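Local coordinates for protein LupI (Flavobacterium sp. YS-80-122, PDB 6IY4) that probably inhibits metalloendopeptidases, as a small periplasmic protein of the Inh protease-inhibitor family, at residues V24-K27 with T31-A34. Residues are numbered along the deposited sequence; the frame is centred on the assembly and turned at random.
Sequences VTLK and TFSA. Unlike the reference sequence in segment 24-27: Leu-26 (reference Ser).
Leu-26 and Phe-32 form a single bridge, CA to CA 4.8 Å, where the chain turns back after strand 22-26; the directions of the touching parts differ by 136°, well short of strictly antiparallel. Lys-27 N donates to Thr-31 O and Ser-33 N to Thr-25 O, the latter in the carbonyl plane at 2.9 Å; flanking the bridge, they make it a non-hydrogen-bonded antiparallel pair. Thr-25 O also receives a CA-H...O contact from Phe-32 CA (3.2 Å). The third bond ends on a side chain: chi1 of 69° sets Ser-33 OG between its own backbone N and carbonyl carbon, where it accepts from Thr-25 N at 3.0 Å, nearly straight (160°). This hydroxyl is also hydrogen-bonded to Gln-35 OE1. With the hydroxyl gone, as in an alanine here, Thr-25 N would probably lose its acceptor and Gln-35 OE1 its partner. On the buried side Leu-26 CD1 meets the Phe-32 ring at its edge (CD1 to CD1 3.8 Å), while Val-24 CG1 approaches obliquely; Trp-50 meets this ring and its NE1 also hydrogen-bonds Thr-31 O. Lys-27 bends at chi3, laying its CE 3.4 Å from Phe-32 O, beside Thr-31 OG1, which is hydrogen-bonded to Asp-29 OD1. Thr-25 is held through both N and O, the serine hydroxyl replacing a backbone acceptor beyond the bridge.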
loop_
_atom_site.group_PDB
_atom_site.type_symbol
_atom_site.label_atom_id
_atom_site.label_comp_id
_atom_site.label_asym_id
_atom_site.label_seq_id
_atom_site.Cartn_x
_atom_site.Cartn_y
_atom_site.Cartn_z
ATOM N N VAL A 24 4.313 5.144 -5.917
ATOM C CA VAL A 24 3.683 6.066 -4.948
ATOM C C VAL A 24 4.733 6.348 -3.881
ATOM O O VAL A 24 5.352 5.405 -3.430
ATOM C CB VAL A 24 2.429 5.460 -4.314
ATOM C CG1 VAL A 24 1.798 6.412 -3.301
ATOM C CG2 VAL A 24 1.428 5.037 -5.366
ATOM N N THR A 25 4.860 7.591 -3.464
ATOM C CA THR A 25 5.653 7.914 -2.268
ATOM C C THR A 25 4.793 7.794 -1.007
ATOM O O THR A 25 3.713 8.420 -0.937
ATOM C CB THR A 25 6.222 9.326 -2.323
ATOM O OG1 THR A 25 6.960 9.463 -3.529
ATOM C CG2 THR A 25 7.112 9.567 -1.136
ATOM N N LEU A 26 5.285 7.018 -0.047
ATOM C CA LEU A 26 4.782 6.980 1.343
ATOM C C LEU A 26 5.598 8.013 2.096
ATOM O O LEU A 26 6.790 7.818 2.273
ATOM C CB LEU A 26 4.885 5.588 1.951
ATOM C CG LEU A 26 3.700 4.670 1.694
ATOM C CD1 LEU A 26 3.542 4.339 0.198
ATOM C CD2 LEU A 26 3.856 3.399 2.515
ATOM N N LYS A 27 4.954 9.141 2.356
ATOM C CA LYS A 27 5.601 10.289 3.021
ATOM C C LYS A 27 5.824 9.961 4.505
ATOM O O LYS A 27 5.012 9.268 5.121
ATOM C CB LYS A 27 4.756 11.528 2.738
ATOM C CG LYS A 27 4.644 11.882 1.269
ATOM C CD LYS A 27 4.390 13.339 1.011
ATOM C CE LYS A 27 2.983 13.639 0.561
ATOM N NZ LYS A 27 2.884 15.046 0.101
ATOM N N THR A 31 1.230 10.151 5.010
ATOM C CA THR A 31 0.398 10.413 3.837
ATOM C C THR A 31 1.085 9.850 2.611
ATOM O O THR A 31 2.106 9.161 2.730
ATOM C CB THR A 31 0.110 11.905 3.689
ATOM O OG1 THR A 31 1.338 12.601 3.495
ATOM C CG2 THR A 31 -0.548 12.407 4.941
ATOM N N PHE A 32 0.463 10.067 1.465
ATOM C CA PHE A 32 0.960 9.595 0.168
ATOM C C PHE A 32 1.124 10.740 -0.808
ATOM O O PHE A 32 0.426 11.711 -0.687
ATOM C CB PHE A 32 -0.042 8.670 -0.499
ATOM C CG PHE A 32 -0.472 7.489 0.334
ATOM C CD1 PHE A 32 0.264 6.317 0.349
ATOM C CD2 PHE A 32 -1.653 7.555 1.066
ATOM C CE1 PHE A 32 -0.184 5.234 1.080
ATOM C CE2 PHE A 32 -2.094 6.463 1.800
ATOM C CZ PHE A 32 -1.367 5.295 1.782
ATOM N N SER A 33 2.003 10.578 -1.771
ATOM C CA SER A 33 2.007 11.459 -2.950
ATOM C C SER A 33 0.693 11.264 -3.731
ATOM O O SER A 33 -0.046 10.292 -3.517
ATOM C CB SER A 33 3.238 11.200 -3.769
ATOM O OG SER A 33 3.188 9.922 -4.369
ATOM N N ALA A 34 0.370 12.235 -4.590
ATOM C CA ALA A 34 -0.907 12.290 -5.333
ATOM C C ALA A 34 -1.124 11.037 -6.187
ATOM O O ALA A 34 -2.311 10.710 -6.466
ATOM C CB ALA A 34 -0.903 13.532 -6.193
#